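Local coordinates for protein acetylxylan esterase (Geobacillus stearothermophilus, PDB 5BN1) that removes acetyl groups from the xylose units of xylan and xylo-oligosaccharides as a GDSL-family serine esterase, at residues M1-G6 / L52-V57; D14-C19 / R192-V197; V85-G90 / K129-M134. The protein carries 1 engineered substitution. All coordinates share one frame; numbering follows the deposited sequence.

Interaction 1: M1-G6 / L52-V57; sequences MKIGSG and LGIRVV
An inverse gamma turn centred on G53 meets the N-terminal arm at S5 and G6. Two hydrogen bonds join them here. The amide of G53 gives its hydrogen to the serine hydroxyl, with S5 OG 2.8 Å from G53 N and an angle of 151° at the hydrogen. One residue on, G6 N donates to G53 O at 2.9 Å. That donor stands above the carbonyl plane, 58° out of it. G53 is thus gripped at both its N-H and its C=O. The turn is closed by I54 N, which donates to L52 O at 2.8 Å. G53 has no side chain, and S5 OG lies only 3.3 Å from G53 CA.

This contact lies at the start of two strands of the parallel sheet. The arm leads into strand 8-13, and the turn leads into strand 55-58, an outermost strand within the chain.

The rest is side-chain packing. L52 CD1 rests on the backbone of the arm, 3.5 Å from I3 O. Its other methyl, CD2, meets M1 CG at 4.1 Å, and the two side chains cross at about a right angle. I3 and I54 meet through their CG2 methyls, 3.6 Å apart. In I3 this branch is anti to the backbone N, which turns it to I54. L45 of helix 37-48 packs on both M1 and I54, while I3 also touches L9 of strand 8-13.

Interaction 2: D14-C19 / R192-V197; sequences DSITDC and RVHPSV
S15 and H194 make the polar part of this contact, and both are inferred catalytic residues of the esterase. S15 OG lies 2.9 Å from H194 NE2 in a hydrogen bond whose donor is not settled. The hydroxyl comes to the edge of the imidazole, near the ring plane. Its torsion puts OG between the backbone N and the carbonyl carbon (chi1 56°), directed at the ring. On the other side of the ring, H194 ND1 is hydrogen-bonded to D191 OD2.

Within the segment 14-19, D14 caps the short helix 15-18. Its OD1 accepts from I16 N at 3.1 Å, on the anti side of the carboxylate. This bond ties down the start of the helix that carries S15.

The packing gathers round one methyl, I16 CD1. Its apolar partners are V193 CG1, 4.0 Å away, and P195 CD. I16 CD1 also lies 3.7 Å from H194 CD2. V193 CG1 lies over the centre of one face of the imidazole, 3.9 Å above its plane.

The chain of bonds from S15 through H194 to D191 matches the charge-relay triad of SGNH hydrolases. The geometry is consistent with H194 activating S15 as the nucleophile.

Interaction 3: V85-G90 / K129-M134; sequences VSIMIG and KGIILM
V85-M88 and G130-M134 run side by side as parallel strands, their axes 4.6 Å apart at the closest and 16° from each other. V85 pairs with I131, S86 with I132 and I87 with L133. Four backbone hydrogen bonds hold this register. V85 N donates to G130 O, and V85 O accepts from I132 N. I87 N then donates to I132 O, and I87 O accepts from M134 N at 2.8 Å. The bonds thus link V85 and I87 to residues on both sides of their partners, as parallel pairing requires. Beyond M134 N the strands are bridged by a water, which accepts from I89 N at 3.0 Å and donates to M134 O at 2.8 Å.

Side chains alternate between the two faces. On one, I87 and L133 lie alongside each other, pointing the same way, with I87 CD1 3.9 Å from L133 CD2.

S86, M88, I132 and M134 share the other face. M134 lies between S86 and M88. Its SD comes 3.5 Å from S86 OG, and its CB meets M88 CB at 3.8 Å. Both methionines bend at their last torsion, and their ends meet, M134 CE lying 3.9 Å from M88 SD.

The pair lies inside the five-stranded parallel sheet, with strand 84-88 at its centre, and is flanked by strands 8-13 and 168-170. Helix 66-78 packs on the face of V85 and I87, through V77 and W73. F207 of helix 197-211 packs on S86, I132 and M134 from the opposite face, in an alpha/beta/alpha sandwich.

Interaction 3 is the buried core of the sheet. Interactions 1 and 2 are partly buried. Interaction 1 joins the approaches to strands 8-13 and 55-58, so it reaches the same sheet as interaction 3, with their centres about 15 Å apart and no touch between them. In interaction 2, segment 14-19 follows strand 8-13 and meets the loop before helix 197-211 at the active site. I16 CG2 packs on M88 CE of interaction 3 at 3.7 Å. The chemistry follows the place. Regular backbone bonds and apolar side chains dominate in the core. The other contacts each use a serine hydroxyl: S5 accepts from a backbone amide in interaction 1, and S15 pairs with a histidine in interaction 2.

Interaction 1: M1-G6 / L52-V57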
# COMPACT_ATOMS: atom_id res chain seq x y z
N MET A 1 -5.98 41.18 23.01
CA MET A 1 -5.65 40.43 21.78
C MET A 1 -5.74 41.46 20.64
O MET A 1 -6.65 42.36 20.59
CB MET A 1 -6.57 39.17 21.49
CG MET A 1 -5.86 37.99 20.73
SD MET A 1 -4.78 37.07 21.83
CE MET A 1 -4.62 38.04 23.23
N LYS A 2 -4.83 41.31 19.70
CA LYS A 2 -4.97 42.04 18.44
C LYS A 2 -6.03 41.54 17.54
O LYS A 2 -6.59 42.30 16.75
CB LYS A 2 -3.60 42.07 17.73
CG LYS A 2 -2.47 42.60 18.59
CD LYS A 2 -2.55 43.88 19.42
CE LYS A 2 -2.00 44.89 18.53
NZ LYS A 2 -3.01 44.80 17.46
N ILE A 3 -6.37 40.24 17.56
CA ILE A 3 -7.33 39.65 16.69
C ILE A 3 -8.69 39.49 17.44
O ILE A 3 -8.65 39.34 18.62
CB ILE A 3 -6.77 38.28 16.27
CG1 ILE A 3 -5.46 38.58 15.45
CG2 ILE A 3 -7.74 37.61 15.38
CD1 ILE A 3 -4.93 37.39 14.77
N GLY A 4 -9.77 39.64 16.74
CA GLY A 4 -11.09 39.57 17.42
C GLY A 4 -11.89 38.45 16.95
O GLY A 4 -11.73 37.92 15.91
N SER A 5 -13.00 38.22 17.69
CA SER A 5 -13.94 37.23 17.32
C SER A 5 -14.60 37.44 16.01
O SER A 5 -14.93 38.55 15.66
CB SER A 5 -14.96 37.15 18.52
OG SER A 5 -15.40 35.88 18.70
N GLY A 6 -14.83 36.41 15.26
CA GLY A 6 -15.48 36.49 14.01
C GLY A 6 -14.51 36.84 12.89
O GLY A 6 -14.95 36.79 11.72
N LEU A 52 -12.85 33.62 21.94
CA LEU A 52 -12.30 34.31 20.80
C LEU A 52 -12.55 33.44 19.58
O LEU A 52 -11.77 32.56 19.20
CB LEU A 52 -10.80 34.59 21.04
CG LEU A 52 -10.13 35.21 19.83
CD1 LEU A 52 -10.50 36.67 19.89
CD2 LEU A 52 -8.62 35.07 19.96
N GLY A 53 -13.57 33.74 18.88
CA GLY A 53 -14.07 32.94 17.82
C GLY A 53 -13.42 33.25 16.50
O GLY A 53 -14.07 33.63 15.55
N ILE A 54 -12.15 32.93 16.43
CA ILE A 54 -11.41 33.18 15.19
C ILE A 54 -11.51 32.03 14.25
O ILE A 54 -11.60 30.85 14.72
CB ILE A 54 -9.95 33.53 15.45
CG1 ILE A 54 -9.28 32.47 16.22
CG2 ILE A 54 -9.84 34.84 16.18
CD1 ILE A 54 -7.78 32.63 16.06
N ARG A 55 -11.55 32.33 12.96
CA ARG A 55 -11.52 31.30 11.98
C ARG A 55 -10.13 31.37 11.33
O ARG A 55 -9.62 32.37 11.08
CB ARG A 55 -12.56 31.43 10.90
CG ARG A 55 -13.91 31.99 11.32
CD ARG A 55 -14.59 32.23 9.96
NE ARG A 55 -13.91 31.27 9.03
CZ ARG A 55 -14.12 31.17 7.73
NH1 ARG A 55 -14.95 32.01 7.12
NH2 ARG A 55 -13.47 30.29 7.02
N VAL A 56 -9.49 30.22 11.26
CA VAL A 56 -8.08 30.10 10.81
C VAL A 56 -7.96 29.22 9.62
O VAL A 56 -8.57 28.15 9.51
CB VAL A 56 -7.17 29.68 11.97
CG1 VAL A 56 -5.70 29.56 11.51
CG2 VAL A 56 -7.27 30.59 13.13
N VAL A 57 -7.16 29.68 8.61
CA VAL A 57 -6.90 29.00 7.38
C VAL A 57 -5.33 28.89 7.22
O VAL A 57 -4.64 29.84 7.54
CB VAL A 57 -7.45 29.79 6.16
CG1 VAL A 57 -7.31 28.99 4.91
CG2 VAL A 57 -8.91 30.18 6.37

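Interaction 2: D14-C19 / R192-V197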
# COMPACT_ATOMS: atom_id res chain seq x y z
N ASP A 14 5.92 28.57 3.83
CA ASP A 14 6.54 27.34 3.29
C ASP A 14 6.21 26.10 4.15
O ASP A 14 5.22 26.10 4.80
CB ASP A 14 8.02 27.64 3.11
CG ASP A 14 8.68 28.04 4.35
OD1 ASP A 14 8.26 27.63 5.46
OD2 ASP A 14 9.60 28.87 4.32
N SER A 15 7.12 25.13 4.12
CA SER A 15 6.83 23.92 4.93
C SER A 15 6.64 24.16 6.39
O SER A 15 5.88 23.45 7.05
CB SER A 15 7.94 22.86 4.82
OG SER A 15 9.19 23.45 5.21
N ILE A 16 7.25 25.16 6.96
CA ILE A 16 7.17 25.45 8.42
C ILE A 16 5.72 25.77 8.72
O ILE A 16 5.24 25.49 9.81
CB ILE A 16 8.19 26.54 8.85
CG1 ILE A 16 9.60 26.17 8.42
CG2 ILE A 16 8.08 26.73 10.38
CD1 ILE A 16 10.12 24.85 8.85
N THR A 17 5.08 26.49 7.81
CA THR A 17 3.70 26.87 7.89
C THR A 17 2.79 25.68 7.53
O THR A 17 1.86 25.35 8.29
CB THR A 17 3.39 28.17 7.08
OG1 THR A 17 4.22 29.17 7.63
CG2 THR A 17 1.91 28.56 7.21
N ASP A 18 3.03 25.07 6.37
CA ASP A 18 2.28 23.93 5.80
C ASP A 18 2.04 22.81 6.83
O ASP A 18 0.91 22.57 7.29
CB ASP A 18 3.05 23.49 4.57
CG ASP A 18 2.39 22.36 3.79
OD1 ASP A 18 1.50 21.72 4.32
OD2 ASP A 18 2.78 22.13 2.62
N CYS A 19 3.18 22.19 7.23
CA CYS A 19 3.16 21.11 8.22
C CYS A 19 2.10 20.06 7.83
O CYS A 19 1.43 19.55 8.75
CB CYS A 19 2.98 21.55 9.57
SG CYS A 19 4.44 22.42 10.17
N ARG A 192 18.51 22.13 10.72
CA ARG A 192 18.49 23.54 11.09
C ARG A 192 17.33 24.30 10.57
O ARG A 192 17.39 25.56 10.73
CB ARG A 192 19.88 24.23 10.89
CG ARG A 192 21.00 23.60 11.72
CD ARG A 192 22.34 24.25 11.49
NE ARG A 192 22.97 23.71 10.25
CZ ARG A 192 24.04 24.25 9.65
NH1 ARG A 192 24.63 25.25 10.25
NH2 ARG A 192 24.56 23.76 8.55
N VAL A 193 16.34 23.68 10.00
CA VAL A 193 15.17 24.33 9.47
C VAL A 193 13.89 23.77 10.04
O VAL A 193 13.05 24.51 10.55
CB VAL A 193 15.17 24.30 7.97
CG1 VAL A 193 13.84 24.78 7.40
CG2 VAL A 193 16.36 25.15 7.46
N HIS A 194 13.67 22.44 9.91
CA HIS A 194 12.44 21.79 10.22
C HIS A 194 12.51 21.28 11.66
O HIS A 194 13.22 20.29 11.91
CB HIS A 194 12.22 20.61 9.31
CG HIS A 194 12.06 21.02 7.88
ND1 HIS A 194 13.05 20.92 6.98
CD2 HIS A 194 11.01 21.61 7.25
CE1 HIS A 194 12.61 21.30 5.79
NE2 HIS A 194 11.41 21.80 5.95
N PRO A 195 11.83 21.92 12.58
CA PRO A 195 12.02 21.59 13.96
C PRO A 195 11.05 20.56 14.56
O PRO A 195 10.06 20.21 13.93
CB PRO A 195 11.90 22.92 14.70
CG PRO A 195 10.90 23.55 13.95
CD PRO A 195 10.99 23.13 12.47
N SER A 196 11.46 20.11 15.72
CA SER A 196 10.62 19.26 16.56
C SER A 196 9.37 20.03 17.01
O SER A 196 9.19 21.28 16.82
CB SER A 196 11.29 18.91 17.88
OG SER A 196 11.72 19.99 18.61
N VAL A 197 8.51 19.34 17.76
CA VAL A 197 7.39 20.00 18.42
C VAL A 197 7.87 21.19 19.20
O VAL A 197 7.21 22.25 19.31
CB VAL A 197 6.65 19.01 19.38
CG1 VAL A 197 5.65 19.73 20.30
CG2 VAL A 197 6.06 17.86 18.57

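Interaction 3: V85-G90 / K129-M134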
# COMPACT_ATOMS: atom_id res chain seq x y z
N VAL A 85 -3.60 38.52 7.76
CA VAL A 85 -2.69 37.67 7.00
C VAL A 85 -1.35 37.65 7.67
O VAL A 85 -0.66 38.62 7.92
CB VAL A 85 -2.50 38.13 5.52
CG1 VAL A 85 -1.53 37.22 4.74
CG2 VAL A 85 -3.80 38.12 4.81
N SER A 86 -0.90 36.42 8.03
CA SER A 86 0.40 36.11 8.62
C SER A 86 1.29 35.47 7.53
O SER A 86 0.88 34.54 6.84
CB SER A 86 0.34 35.12 9.81
OG SER A 86 1.58 34.88 10.34
N ILE A 87 2.44 36.10 7.33
CA ILE A 87 3.41 35.68 6.31
C ILE A 87 4.68 35.27 7.01
O ILE A 87 5.30 36.01 7.76
CB ILE A 87 3.74 36.81 5.28
CG1 ILE A 87 2.41 37.33 4.74
CG2 ILE A 87 4.71 36.29 4.23
CD1 ILE A 87 2.64 38.70 4.03
N MET A 88 5.20 34.05 6.68
CA MET A 88 6.55 33.61 7.08
C MET A 88 7.18 32.95 5.87
O MET A 88 6.91 31.84 5.45
CB MET A 88 6.61 32.64 8.28
CG MET A 88 8.04 32.38 8.69
SD MET A 88 8.27 31.70 10.34
CE MET A 88 7.17 30.32 10.27
N ILE A 89 8.08 33.76 5.25
CA ILE A 89 8.73 33.34 4.00
C ILE A 89 10.13 33.89 3.95
O ILE A 89 10.49 34.90 4.59
CB ILE A 89 7.92 33.78 2.78
CG1 ILE A 89 8.20 32.95 1.51
CG2 ILE A 89 8.08 35.34 2.57
CD1 ILE A 89 7.57 31.55 1.57
N GLY A 90 11.01 33.14 3.28
CA GLY A 90 12.46 33.48 3.15
C GLY A 90 13.41 32.34 3.41
O GLY A 90 14.52 32.37 2.96
N LYS A 129 -7.80 43.70 7.61
CA LYS A 129 -7.58 44.34 8.88
C LYS A 129 -6.20 44.51 9.37
O LYS A 129 -5.81 45.52 9.92
CB LYS A 129 -8.44 43.72 10.08
CG LYS A 129 -9.92 43.59 9.76
CD LYS A 129 -10.79 43.08 10.96
CE LYS A 129 -12.32 43.09 10.73
NZ LYS A 129 -12.79 43.04 9.35
N GLY A 130 -5.30 43.50 9.17
CA GLY A 130 -3.98 43.64 9.58
C GLY A 130 -3.07 42.50 8.95
O GLY A 130 -3.62 41.56 8.42
N ILE A 131 -1.78 42.75 9.06
CA ILE A 131 -0.76 41.81 8.51
C ILE A 131 0.19 41.58 9.60
O ILE A 131 0.67 42.44 10.33
CB ILE A 131 -0.08 42.43 7.30
CG1 ILE A 131 -1.09 42.49 6.15
CG2 ILE A 131 1.16 41.58 6.90
CD1 ILE A 131 -0.57 43.22 4.93
N ILE A 132 0.63 40.26 9.73
CA ILE A 132 1.65 39.92 10.62
C ILE A 132 2.85 39.33 9.84
O ILE A 132 2.64 38.42 9.08
CB ILE A 132 1.24 38.77 11.63
CG1 ILE A 132 -0.05 39.18 12.36
CG2 ILE A 132 2.34 38.55 12.64
CD1 ILE A 132 -1.23 38.32 12.16
N LEU A 133 3.99 40.01 9.88
CA LEU A 133 5.18 39.58 9.17
C LEU A 133 6.04 38.90 10.17
O LEU A 133 6.60 39.41 11.10
CB LEU A 133 5.93 40.84 8.60
CG LEU A 133 5.16 41.32 7.41
CD1 LEU A 133 5.77 42.67 7.01
CD2 LEU A 133 5.30 40.46 6.21
N MET A 134 6.27 37.57 9.86
CA MET A 134 7.21 36.82 10.63
C MET A 134 8.49 36.63 9.87
O MET A 134 8.49 36.33 8.71
CB MET A 134 6.64 35.40 10.85
CG MET A 134 5.28 35.36 11.50
SD MET A 134 4.51 33.63 11.71
CE MET A 134 5.67 33.00 12.91
O HOH W 1 8.23 36.62 5.96